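Local structure of putative branched-chain amino acid ABC transporter (4PYR) at residues A[13-18]-A[65-70]; A[21-26]-A[40-45]; A[34-39]-A[256-261]; A[50-55]-A[79-84]; A[237-242]-A[246-251]. The protein is of unknown function but has a periplasmic-binding-protein-like LppC fold, binds glutathione and may act as an enzyme regulator. One frame throughout, in Å; residues are numbered along the deposited sequence.

Contact 1: residues A[13-18]-A[65-70]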
# COMPACT_ATOMS: atom_id res chain seq x y z
N SER A 13 9.04 -5.29 19.49
CA SER A 13 9.20 -5.92 18.19
C SER A 13 9.91 -4.93 17.28
O SER A 13 9.77 -3.69 17.44
CB SER A 13 7.84 -6.31 17.56
OG SER A 13 7.94 -6.91 16.24
N ALA A 14 10.60 -5.48 16.30
CA ALA A 14 11.15 -4.68 15.21
C ALA A 14 10.01 -4.02 14.43
O ALA A 14 10.20 -3.03 13.74
CB ALA A 14 12.00 -5.54 14.29
N LEU A 15 8.82 -4.60 14.51
CA LEU A 15 7.62 -3.98 13.90
C LEU A 15 6.75 -3.17 14.87
O LEU A 15 5.65 -2.71 14.50
CB LEU A 15 6.75 -5.06 13.24
CG LEU A 15 7.32 -5.69 11.97
CD1 LEU A 15 6.55 -6.96 11.70
CD2 LEU A 15 7.27 -4.75 10.78
N GLY A 16 7.22 -2.98 16.09
CA GLY A 16 6.36 -2.38 17.09
C GLY A 16 6.05 -0.90 16.90
O GLY A 16 4.94 -0.45 17.24
N GLU A 17 6.98 -0.15 16.33
CA GLU A 17 6.72 1.25 16.05
C GLU A 17 5.64 1.41 14.95
O GLU A 17 4.70 2.20 15.07
CB GLU A 17 8.02 1.95 15.69
CG GLU A 17 9.14 1.54 16.62
CD GLU A 17 10.11 0.50 16.04
OE1 GLU A 17 9.76 -0.71 15.95
OE2 GLU A 17 11.25 0.91 15.71
N ALA A 18 5.74 0.61 13.89
CA ALA A 18 4.70 0.56 12.89
C ALA A 18 3.35 0.09 13.48
O ALA A 18 2.29 0.61 13.14
CB ALA A 18 5.15 -0.36 11.75
N GLY A 65 -4.83 -8.00 11.96
CA GLY A 65 -3.55 -8.58 12.29
C GLY A 65 -3.51 -10.01 11.82
O GLY A 65 -4.53 -10.57 11.44
N PRO A 66 -2.32 -10.61 11.86
CA PRO A 66 -1.05 -10.07 12.33
C PRO A 66 -0.30 -9.22 11.30
O PRO A 66 -0.78 -8.97 10.19
CB PRO A 66 -0.19 -11.33 12.60
CG PRO A 66 -0.98 -12.49 12.18
CD PRO A 66 -2.19 -12.00 11.45
N LEU A 67 0.86 -8.76 11.73
CA LEU A 67 1.66 -7.85 10.92
C LEU A 67 2.86 -8.52 10.29
O LEU A 67 3.17 -8.22 9.13
CB LEU A 67 2.08 -6.64 11.75
CG LEU A 67 2.75 -5.49 11.01
CD1 LEU A 67 1.91 -4.97 9.84
CD2 LEU A 67 3.02 -4.35 11.98
N SER A 68 3.56 -9.38 11.02
CA SER A 68 4.75 -10.02 10.47
C SER A 68 4.41 -11.18 9.56
O SER A 68 3.45 -11.91 9.78
CB SER A 68 5.68 -10.52 11.57
OG SER A 68 5.19 -11.67 12.24
N ARG A 69 5.23 -11.34 8.54
CA ARG A 69 5.06 -12.48 7.61
C ARG A 69 5.05 -13.81 8.34
O ARG A 69 4.19 -14.63 8.11
CB ARG A 69 6.15 -12.50 6.55
CG ARG A 69 5.87 -11.60 5.36
CD ARG A 69 6.54 -12.12 4.10
N ASP A 70 6.01 -14.01 9.24
CA ASP A 70 6.14 -15.27 9.94
C ASP A 70 4.96 -15.55 10.85
O ASP A 70 4.53 -16.67 10.97
CB ASP A 70 7.45 -15.32 10.73
CG ASP A 70 7.91 -16.72 10.99
OD1 ASP A 70 8.04 -17.48 10.02
OD2 ASP A 70 8.17 -17.04 12.17

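Contact 2: residues A[21-26]-A[40-45]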
# COMPACT_ATOMS: atom_id res chain seq x y z
N VAL A 21 1.43 2.86 15.23
CA VAL A 21 0.79 3.78 14.29
C VAL A 21 -0.46 3.18 13.66
O VAL A 21 -1.51 3.84 13.60
CB VAL A 21 1.83 4.33 13.26
CG1 VAL A 21 1.15 5.29 12.31
CG2 VAL A 21 3.01 5.04 13.97
N VAL A 22 -0.36 1.93 13.25
CA VAL A 22 -1.53 1.23 12.76
C VAL A 22 -2.63 1.23 13.81
O VAL A 22 -3.81 1.54 13.50
CB VAL A 22 -1.18 -0.18 12.35
CG1 VAL A 22 -2.43 -0.97 11.99
CG2 VAL A 22 -0.20 -0.22 11.16
N ARG A 23 -2.28 0.88 15.05
CA ARG A 23 -3.26 0.88 16.14
C ARG A 23 -3.94 2.24 16.27
O ARG A 23 -5.15 2.32 16.52
CB ARG A 23 -2.62 0.51 17.48
CG ARG A 23 -2.41 -0.96 17.71
CD ARG A 23 -2.09 -1.26 19.15
NE ARG A 23 -1.58 -2.60 19.31
CZ ARG A 23 -2.37 -3.67 19.41
NH1 ARG A 23 -3.70 -3.55 19.38
NH2 ARG A 23 -1.83 -4.86 19.57
N SER A 24 -3.17 3.31 16.13
CA SER A 24 -3.72 4.65 16.34
C SER A 24 -4.75 4.96 15.24
O SER A 24 -5.71 5.68 15.47
CB SER A 24 -2.61 5.72 16.42
OG SER A 24 -1.99 5.97 15.16
N GLY A 25 -4.56 4.40 14.05
CA GLY A 25 -5.52 4.58 12.98
C GLY A 25 -6.78 3.76 13.22
O GLY A 25 -7.89 4.25 12.97
N VAL A 26 -6.61 2.51 13.64
CA VAL A 26 -7.75 1.67 14.00
C VAL A 26 -8.59 2.34 15.05
O VAL A 26 -9.85 2.40 14.91
CB VAL A 26 -7.31 0.27 14.52
CG1 VAL A 26 -8.52 -0.55 14.99
CG2 VAL A 26 -6.53 -0.49 13.47
N SER A 40 -7.87 -5.33 22.35
CA SER A 40 -6.50 -5.11 21.89
C SER A 40 -5.58 -5.98 22.67
O SER A 40 -5.61 -6.01 23.89
CB SER A 40 -6.13 -3.64 22.13
OG SER A 40 -6.99 -2.81 21.35
N VAL A 41 -4.75 -6.73 21.95
CA VAL A 41 -3.72 -7.51 22.59
C VAL A 41 -2.45 -7.47 21.73
O VAL A 41 -2.49 -7.38 20.50
CB VAL A 41 -4.20 -8.94 22.84
CG1 VAL A 41 -4.36 -9.64 21.52
CG2 VAL A 41 -3.26 -9.69 23.77
N ASP A 42 -1.32 -7.47 22.42
CA ASP A 42 -0.04 -7.63 21.74
C ASP A 42 0.27 -9.09 21.47
O ASP A 42 0.16 -9.88 22.38
CB ASP A 42 1.09 -7.09 22.60
CG ASP A 42 1.07 -5.59 22.71
OD1 ASP A 42 0.34 -4.94 21.95
OD2 ASP A 42 1.81 -5.07 23.56
N ALA A 43 0.66 -9.42 20.24
CA ALA A 43 1.12 -10.76 19.93
C ALA A 43 1.89 -10.71 18.62
O ALA A 43 1.56 -9.93 17.69
CB ALA A 43 -0.08 -11.70 19.75
N THR A 44 2.87 -11.59 18.53
CA THR A 44 3.55 -11.84 17.27
C THR A 44 4.26 -13.18 17.43
O THR A 44 4.53 -13.62 18.55
CB THR A 44 4.56 -10.72 16.93
OG1 THR A 44 5.06 -10.89 15.60
CG2 THR A 44 5.69 -10.74 17.85
N GLY A 45 4.52 -13.83 16.30
CA GLY A 45 5.25 -15.08 16.19
C GLY A 45 4.84 -16.16 17.17
O GLY A 45 3.73 -16.67 17.13
O HOH W 1 -5.60 -1.36 19.36

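Contact 3: residues A[34-39]-A[256-261]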
# COMPACT_ATOMS: atom_id res chain seq x y z
N GLN A 34 -17.88 4.14 15.41
CA GLN A 34 -18.64 3.56 16.55
C GLN A 34 -19.54 2.42 16.20
O GLN A 34 -20.65 2.26 16.74
CB GLN A 34 -19.45 4.58 17.19
CG GLN A 34 -18.54 5.55 17.87
CD GLN A 34 -19.35 6.70 18.19
OE1 GLN A 34 -20.06 6.66 19.20
NE2 GLN A 34 -19.44 7.63 17.25
N SER A 35 -18.99 1.61 15.31
CA SER A 35 -19.65 0.46 14.76
C SER A 35 -19.09 -0.86 15.34
O SER A 35 -19.56 -1.94 14.99
CB SER A 35 -19.53 0.54 13.23
OG SER A 35 -18.19 0.87 12.86
N ALA A 36 -18.14 -0.77 16.28
CA ALA A 36 -17.49 -1.95 16.85
C ALA A 36 -16.78 -1.64 18.16
O ALA A 36 -16.40 -0.48 18.44
CB ALA A 36 -16.46 -2.54 15.88
N GLU A 37 -16.57 -2.69 18.94
CA GLU A 37 -15.75 -2.66 20.14
C GLU A 37 -14.40 -3.23 19.81
O GLU A 37 -14.30 -4.18 19.07
CB GLU A 37 -16.40 -3.50 21.22
CG GLU A 37 -15.68 -3.42 22.57
CD GLU A 37 -16.52 -3.97 23.72
OE1 GLU A 37 -17.78 -3.98 23.63
OE2 GLU A 37 -15.92 -4.38 24.75
N LEU A 38 -13.33 -2.63 20.34
CA LEU A 38 -12.00 -3.16 20.15
C LEU A 38 -11.56 -4.03 21.34
O LEU A 38 -11.80 -3.69 22.50
CB LEU A 38 -11.01 -2.00 19.98
CG LEU A 38 -11.28 -1.00 18.86
CD1 LEU A 38 -10.17 0.08 18.81
CD2 LEU A 38 -11.39 -1.65 17.52
N TYR A 39 -10.88 -5.11 21.03
CA TYR A 39 -10.18 -5.95 22.01
C TYR A 39 -8.73 -5.95 21.56
O TYR A 39 -8.39 -6.42 20.49
CB TYR A 39 -10.80 -7.36 21.96
CG TYR A 39 -10.09 -8.45 22.72
CD1 TYR A 39 -8.88 -8.98 22.28
CD2 TYR A 39 -10.65 -8.98 23.88
CE1 TYR A 39 -8.24 -10.01 22.98
CE2 TYR A 39 -10.01 -10.00 24.58
CZ TYR A 39 -8.81 -10.50 24.13
OH TYR A 39 -8.18 -11.53 24.82
N ASP A 256 -8.50 2.05 7.38
CA ASP A 256 -9.19 1.09 6.46
C ASP A 256 -9.26 -0.33 7.01
O ASP A 256 -10.22 -1.04 6.67
CB ASP A 256 -8.54 1.09 5.09
CG ASP A 256 -8.97 2.26 4.22
OD1 ASP A 256 -9.86 3.06 4.60
OD2 ASP A 256 -8.42 2.37 3.13
N ALA A 257 -8.33 -0.73 7.86
CA ALA A 257 -8.37 -2.10 8.46
C ALA A 257 -9.62 -2.18 9.37
O ALA A 257 -10.34 -3.18 9.35
CB ALA A 257 -7.09 -2.40 9.25
N TYR A 258 -9.84 -1.13 10.19
CA TYR A 258 -11.00 -1.04 10.99
C TYR A 258 -12.25 -1.14 10.10
O TYR A 258 -13.15 -1.95 10.38
CB TYR A 258 -11.06 0.28 11.73
CG TYR A 258 -12.38 0.40 12.46
CD1 TYR A 258 -12.52 -0.06 13.73
CD2 TYR A 258 -13.50 1.02 11.87
CE1 TYR A 258 -13.73 0.08 14.43
CE2 TYR A 258 -14.70 1.14 12.54
CZ TYR A 258 -14.81 0.66 13.80
OH TYR A 258 -16.01 0.73 14.48
N ARG A 259 -12.30 -0.36 9.01
CA ARG A 259 -13.49 -0.30 8.18
C ARG A 259 -13.78 -1.62 7.51
O ARG A 259 -14.94 -2.03 7.45
CB ARG A 259 -13.41 0.80 7.15
CG ARG A 259 -13.25 2.20 7.82
CD ARG A 259 -12.93 3.34 6.83
NE ARG A 259 -13.99 3.54 5.85
CZ ARG A 259 -13.84 3.97 4.61
NH1 ARG A 259 -12.64 4.26 4.12
NH2 ARG A 259 -14.89 4.14 3.85
N LEU A 260 -12.73 -2.25 6.99
CA LEU A 260 -12.88 -3.59 6.36
C LEU A 260 -13.27 -4.64 7.36
O LEU A 260 -14.13 -5.49 7.06
CB LEU A 260 -11.61 -4.02 5.67
CG LEU A 260 -11.32 -3.46 4.32
CD1 LEU A 260 -9.96 -4.01 3.89
CD2 LEU A 260 -12.37 -3.88 3.33
N ALA A 261 -12.68 -4.61 8.55
CA ALA A 261 -13.04 -5.57 9.60
C ALA A 261 -14.50 -5.50 9.91
O ALA A 261 -15.17 -6.55 10.03
CB ALA A 261 -12.23 -5.31 10.85

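Contact 4: residues A[50-55]-A[79-84]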
# COMPACT_ATOMS: atom_id res chain seq x y z
N GLU A 50 -1.75 -18.53 20.24
CA GLU A 50 -2.37 -18.56 21.57
C GLU A 50 -3.21 -17.31 21.90
O GLU A 50 -4.28 -17.41 22.50
CB GLU A 50 -1.26 -18.72 22.62
CG GLU A 50 -1.74 -19.10 24.00
CD GLU A 50 -0.58 -19.47 24.89
OE1 GLU A 50 0.58 -19.22 24.46
OE2 GLU A 50 -0.81 -20.04 25.99
N ARG A 51 -2.71 -16.14 21.52
CA ARG A 51 -3.42 -14.92 21.85
C ARG A 51 -4.58 -14.67 20.89
O ARG A 51 -5.58 -14.09 21.28
CB ARG A 51 -2.45 -13.75 21.93
CG ARG A 51 -1.52 -13.98 23.10
CD ARG A 51 -0.73 -12.78 23.48
NE ARG A 51 0.08 -13.09 24.65
CZ ARG A 51 0.92 -12.25 25.22
NH1 ARG A 51 1.08 -11.04 24.70
NH2 ARG A 51 1.60 -12.63 26.29
N TYR A 52 -4.42 -15.09 19.64
CA TYR A 52 -5.53 -15.12 18.69
C TYR A 52 -6.61 -16.01 19.26
O TYR A 52 -7.77 -15.61 19.37
CB TYR A 52 -5.06 -15.64 17.33
CG TYR A 52 -6.12 -15.74 16.27
CD1 TYR A 52 -6.91 -16.89 16.15
CD2 TYR A 52 -6.31 -14.73 15.37
CE1 TYR A 52 -7.88 -16.99 15.14
CE2 TYR A 52 -7.27 -14.79 14.37
CZ TYR A 52 -8.05 -15.94 14.24
OH TYR A 52 -9.03 -16.02 13.26
N ARG A 53 -6.23 -17.22 19.64
CA ARG A 53 -7.18 -18.16 20.23
C ARG A 53 -7.90 -17.55 21.42
O ARG A 53 -9.10 -17.70 21.54
CB ARG A 53 -6.49 -19.45 20.65
CG ARG A 53 -6.19 -20.38 19.47
CD ARG A 53 -5.52 -21.67 19.84
NE ARG A 53 -6.48 -22.60 20.44
CZ ARG A 53 -7.36 -23.32 19.75
NH1 ARG A 53 -7.37 -23.25 18.42
NH2 ARG A 53 -8.20 -24.12 20.37
N ALA A 54 -7.19 -16.84 22.29
CA ALA A 54 -7.85 -16.28 23.47
C ALA A 54 -8.80 -15.10 23.14
O ALA A 54 -9.79 -14.87 23.84
CB ALA A 54 -6.81 -15.88 24.52
N ALA A 55 -8.48 -14.34 22.08
CA ALA A 55 -9.32 -13.24 21.63
C ALA A 55 -10.65 -13.85 21.13
O ALA A 55 -11.72 -13.41 21.51
CB ALA A 55 -8.61 -12.42 20.56
N VAL A 79 -7.01 -20.04 11.90
CA VAL A 79 -7.92 -18.92 11.60
C VAL A 79 -9.34 -19.43 11.50
O VAL A 79 -9.66 -20.35 10.70
CB VAL A 79 -7.50 -18.10 10.36
CG1 VAL A 79 -8.63 -17.20 9.85
CG2 VAL A 79 -6.28 -17.25 10.74
N THR A 80 -10.18 -18.91 12.39
CA THR A 80 -11.58 -19.36 12.45
C THR A 80 -12.61 -18.24 12.39
O THR A 80 -13.79 -18.52 12.25
CB THR A 80 -11.86 -20.13 13.73
OG1 THR A 80 -11.51 -19.29 14.83
CG2 THR A 80 -11.06 -21.43 13.75
N VAL A 81 -12.17 -17.00 12.53
CA VAL A 81 -13.01 -15.85 12.24
C VAL A 81 -12.33 -15.01 11.15
O VAL A 81 -11.11 -15.15 10.93
CB VAL A 81 -13.28 -14.98 13.49
CG1 VAL A 81 -13.90 -15.78 14.58
CG2 VAL A 81 -12.02 -14.23 13.96
N PRO A 82 -13.10 -14.20 10.41
CA PRO A 82 -12.50 -13.41 9.36
C PRO A 82 -11.33 -12.66 9.92
O PRO A 82 -11.47 -12.00 10.95
CB PRO A 82 -13.64 -12.51 8.91
CG PRO A 82 -14.87 -13.24 9.25
CD PRO A 82 -14.54 -13.92 10.55
N THR A 83 -10.17 -12.79 9.26
CA THR A 83 -8.94 -12.22 9.79
C THR A 83 -8.24 -11.45 8.71
O THR A 83 -7.98 -11.97 7.63
CB THR A 83 -8.09 -13.36 10.35
OG1 THR A 83 -8.84 -13.98 11.39
CG2 THR A 83 -6.80 -12.89 10.91
N LEU A 84 -8.01 -10.17 9.02
CA LEU A 84 -7.38 -9.25 8.09
C LEU A 84 -5.93 -9.06 8.47
O LEU A 84 -5.59 -8.14 9.25
CB LEU A 84 -8.14 -7.92 8.07
CG LEU A 84 -7.66 -7.00 6.97
CD1 LEU A 84 -8.02 -7.45 5.57
CD2 LEU A 84 -8.26 -5.63 7.28

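Contact 5: residues A[237-242]-A[246-251]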
# COMPACT_ATOMS: atom_id res chain seq x y z
N PRO A 237 -10.01 11.98 11.78
CA PRO A 237 -9.03 13.02 12.14
C PRO A 237 -7.65 12.68 11.57
O PRO A 237 -7.32 11.51 11.37
CB PRO A 237 -9.00 12.96 13.68
CG PRO A 237 -9.26 11.50 13.95
CD PRO A 237 -10.38 11.15 12.94
N ARG A 238 -6.89 13.73 11.26
CA ARG A 238 -5.50 13.55 10.84
C ARG A 238 -4.74 13.07 12.07
O ARG A 238 -5.19 13.27 13.21
CB ARG A 238 -4.91 14.84 10.29
CG ARG A 238 -5.76 15.57 9.26
CD ARG A 238 -6.08 14.75 8.04
NE ARG A 238 -4.90 14.41 7.24
CZ ARG A 238 -4.93 13.82 6.05
NH1 ARG A 238 -3.78 13.56 5.44
NH2 ARG A 238 -6.09 13.46 5.48
N PRO A 239 -3.56 12.43 11.89
CA PRO A 239 -2.81 12.05 13.09
C PRO A 239 -2.40 13.27 13.90
O PRO A 239 -2.17 14.38 13.37
CB PRO A 239 -1.57 11.30 12.56
CG PRO A 239 -1.65 11.32 11.09
CD PRO A 239 -2.89 12.06 10.63
N ALA A 240 -2.34 13.06 15.21
CA ALA A 240 -1.90 14.05 16.16
C ALA A 240 -0.48 14.47 15.82
O ALA A 240 -0.19 15.63 15.73
CB ALA A 240 -1.96 13.49 17.58
N ALA A 241 0.40 13.50 15.58
CA ALA A 241 1.79 13.80 15.23
C ALA A 241 1.90 13.94 13.72
O ALA A 241 1.31 13.18 12.97
CB ALA A 241 2.73 12.70 15.72
N PRO A 242 2.63 14.95 13.28
CA PRO A 242 3.07 15.05 11.91
C PRO A 242 3.89 13.81 11.61
O PRO A 242 4.95 13.61 12.22
CB PRO A 242 3.97 16.28 11.95
CG PRO A 242 3.24 17.13 12.90
CD PRO A 242 2.96 16.19 14.01
N GLN A 246 5.53 7.91 4.86
CA GLN A 246 5.67 6.46 5.08
C GLN A 246 4.81 6.02 6.26
O GLN A 246 3.95 5.13 6.16
CB GLN A 246 7.14 6.14 5.35
CG GLN A 246 7.58 4.68 5.23
CD GLN A 246 9.09 4.54 5.28
OE1 GLN A 246 9.73 4.84 6.30
NE2 GLN A 246 9.69 4.10 4.18
N THR A 247 5.03 6.68 7.38
CA THR A 247 4.32 6.40 8.62
C THR A 247 2.81 6.73 8.61
O THR A 247 1.98 5.95 9.08
CB THR A 247 4.98 7.14 9.78
OG1 THR A 247 6.38 6.84 9.79
CG2 THR A 247 4.38 6.76 11.07
N GLU A 248 2.46 7.92 8.12
CA GLU A 248 1.08 8.31 7.96
C GLU A 248 0.33 7.32 7.06
O GLU A 248 -0.86 7.11 7.27
CB GLU A 248 0.98 9.71 7.41
CG GLU A 248 -0.46 10.18 7.38
CD GLU A 248 -0.63 11.68 7.41
OE1 GLU A 248 0.36 12.42 7.28
OE2 GLU A 248 -1.79 12.11 7.60
N ARG A 249 1.01 6.69 6.09
CA ARG A 249 0.37 5.64 5.31
C ARG A 249 -0.08 4.53 6.25
O ARG A 249 -1.10 3.91 5.98
CB ARG A 249 1.23 5.08 4.15
CG ARG A 249 1.32 6.04 2.95
CD ARG A 249 2.05 5.50 1.72
NE ARG A 249 2.30 6.65 0.89
CZ ARG A 249 3.44 7.34 0.91
NH1 ARG A 249 4.47 6.93 1.64
NH2 ARG A 249 3.55 8.43 0.16
N LEU A 250 0.67 4.27 7.32
CA LEU A 250 0.31 3.19 8.26
C LEU A 250 -0.88 3.58 9.12
O LEU A 250 -1.69 2.75 9.48
CB LEU A 250 1.46 2.78 9.17
CG LEU A 250 2.70 2.24 8.46
CD1 LEU A 250 3.87 2.14 9.43
CD2 LEU A 250 2.38 0.87 7.85
N TYR A 251 -1.01 4.86 9.45
CA TYR A 251 -2.20 5.36 10.15
C TYR A 251 -3.45 5.17 9.29
O TYR A 251 -4.49 4.64 9.77
CB TYR A 251 -1.97 6.85 10.46
CG TYR A 251 -3.13 7.57 11.13
CD1 TYR A 251 -3.31 7.52 12.52
CD2 TYR A 251 -4.02 8.34 10.39
CE1 TYR A 251 -4.35 8.22 13.14
CE2 TYR A 251 -5.09 9.03 10.99
CZ TYR A 251 -5.24 8.99 12.36
OH TYR A 251 -6.26 9.67 12.98
O HOH W 2 -2.25 15.17 7.94
O HOH W 3 -0.98 14.51 5.73

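Contact 1: residues A[13-18]-A[65-70]
L15 sends CD1 against the CB of S68 at 3.7 Å, and this is where the two segments meet most tightly. Next to it, the L67 side chain comes alongside: L67 CD2 sits 4.0 Å from L15 CB and approaches L15 O equally closely, while L67 CG faces L15 CD1. The torsions account for the pairing. CG of L15 stands opposite its carbonyl carbon (chi1 -70°), whereas CG of L67 is turned away from its own backbone N (chi1 -171°), which sets L67 CD2 against L15 CB and leaves L15 CD1 to reach L67 CG and S68. L67 is buried; L15 and S68 remain partly exposed. Toward A18 the packing slackens, with A18 CB 4.5 Å from L67 CD2.

The polar groups serve their own segments. S13 OG accepts from L15 N at 3.0 Å, an ST turn within the type I turn from S13 to G16 that leads into helix 16-33. S68 is the N-cap of helix 69-75, and its OG also bonds S71 OG. A cis peptide precedes P66 in the loop before that cap. Bound glutathione is a neighbour of L67, with about 4 Å between the leucine side chain and the ligand. With no hydrogen bond crossing between the segments, the contact is apolar and non-directional, joining two loops at the strand ends of the parallel sheet and setting the L67 side chain beside the glutathione.

Contact 2: residues A[21-26]-A[40-45]
R23 leaves its helix with CG opposite the carbonyl carbon (chi1 -80°) and then runs extended from CG to NE, which carries the guanidinium across to V41 and D42. D42 has CG set the same way, and this brings OD1 round toward the arginine although CB itself heads off to the side. NH2 serves two acceptors of the strand segment. It donates to V41 O at 2.8 Å, the acceptor lying near the guanidinium plane; seen from the carbonyl, however, the donor sits well above its plane, 63° out. The same NH2 forms a salt bridge with D42 OD1 at 3.2 Å, the carboxylate neither coplanar with the guanidinium nor perpendicular to it.

Helix 16-33 and strand 36-42 belong to the beta-alpha-beta unit that starts with strand 2-8. The local axes of helix 21-26 and strand 40-42 run antiparallel at 173° and approach to 11.8 Å, a gap that the long arginine spans. NH1 works on the other flank. It donates to water 1 at 2.9 Å in the guanidinium plane, and that water lies 2.8 Å from S40 OG, linking the two residues indirectly. At this edge of the sheet, formed by strand 36-42, NH1 also donates to V6 O of the neighbouring strand 2-8, while NH2 has a weak bond to L8 O.

Contact 3: residues A[34-39]-A[256-261]
The ring of Y258 receives S35 OG and L38 CD2 at its edge, near its plane, while A36 CB comes in obliquely; nothing in 34-39 stacks over a face. The ring belongs to helix 245-265, which packs here against the start of strand 36-42, an outermost strand of the parallel five-stranded sheet. A helix far along the chain thus returns to pack on the N-terminal sheet, consistent with the chain crossings of the periplasmic-binding-protein clan. Helix 16-33 also touches the ring, through A29, A30 and D33, as does I4 of strand 2-8.

CG of Y258 points away from the backbone N (chi1 174°), and this aims the phenol out of the helix at the turn that precedes the strand. There Y258 OH and S35 OG share a hydrogen bond of 2.7 Å. S35 presents its hydroxyl by setting OG between its backbone N and carbonyl carbon. Carbon contacts flank it: A36 CB is 4.1 Å from Y258 CE1, and L38 CD2 reaches the same CE1 carbon at 4.2 Å. On another side of the helix R259 NH1 meets D256 OD1 in a salt bridge. Near the phenol oxygen, A36 N lies 3.2 Å from Y258 OH but at too poor an angle for a hydrogen bond.

Contact 4: residues A[50-55]-A[79-84]
Y52 OH is the hub of the contact: it donates to T83 OG1 at 2.8 Å, with the acceptor in the plane of the ring. Backbone N-H groups come in as well. T80 N donates to Y52 OH at 3.2 Å, and V81 N adds a weak bond of 3.4 Å that is nevertheless fairly straight (166°). The phenol oxygen is thereby gripped by three partners drawn from one short run of chain. Carbon contacts complete this first shell: V79 CG1 and V81 CG2 each approach Y52 OH to 3.6 Å, V81 CG2 coming obliquely to the ring, while T83 CG2 lies 4.0 Å from Y52 CE2.

Helix 48-57 and the loop into strand 83-85 belong to the alternating helix and strand pattern that builds the parallel sheet of the N-terminal part, and strand 62-64, the neighbour of 83-85, supplies V63 against the Y52 ring. CG of Y52 turns away from the backbone N (chi1 179°), and this carries the phenol from the helix into the loop.

One step further out, T83 OG1 passes its own hydrogen to V81 O at 2.6 Å, from 38° above the carbonyl plane. Donating there leaves OG1 to accept from Y52, and its position is fixed from two directions. T83 is held in the sheet by backbone bonds to K98 and Y100. V79 O is taken by N96 ND2, anchoring the start of the loop segment, and V63 also packs against V81 and T83.

Contact 5: residues A[237-242]-A[246-251]
Y251 reaches from helix 245-265 over to P239 and P237, and its atoms can be followed outward. CB leaves the helix toward the loop, and CG stands opposite the backbone N (chi1 177°), bringing one face of the ring against P239, the two side chains crossing at a slant. From there CG and CD2 lie under P239 CG, CD1 beside P239 CB, and CE1 beside P239 CA. CE2 is 3.8 Å from P239 CD. The result is a CH-pi contact: P239 CG sits 4.0 Å from the centroid of the Y251 ring and 16° off its normal, over that face. At the tip, Y251 OH donates to P237 O at 2.7 Å, with the acceptor in the plane of the ring and the hydroxyl above the plane of the carbonyl. P237 CG adds a touch at 3.6 Å from Y251 OH.

In the fold, the segment 237-242 is the irregular link between helix 231-235 and helix 245-265, and it doubles back along the second helix. S24 and A28 of helix 16-33 also pack on the tyrosine.

E248, one helical turn earlier, meets the same loop through charge. Its OE2 pairs with R238 NH1 in a salt bridge of 3.3 Å and lies 3.2 Å from P239 CD. The R238 chain, bent at chi2 and chi3, curls back to make that pairing. Water 2 links R238 NE to E248 OE2, and water 3 joins R238 NH1 to E248 OE1. W224, outside both segments, holds the same polar ends: its NE1 bonds E248 OE2, its O accepts from R238 NH2, and its ring takes a cation-pi contact from R238.

From the N terminus, contact 1 opens first, at 13-18. Contact 2 opens and closes within its span, joining helix 16-33 to strand 36-42. Contact 3 opens at 34-39, so it crosses both, and contact 4 opens at 50-55, before contact 1 closes at 65-70; contacts 1 and 4 therefore cross. Contact 4 closes at strand 83-85. Contact 5 follows much later, linking a loop to the helix it precedes. Contact 3 closes last, on that same helix 245-265, enclosing contacts 4 and 5. Contacts 1, 2 and 4 tie together the N-terminal sheet and its helices, while contact 3 fastens helix 245-265 to that sheet's edge.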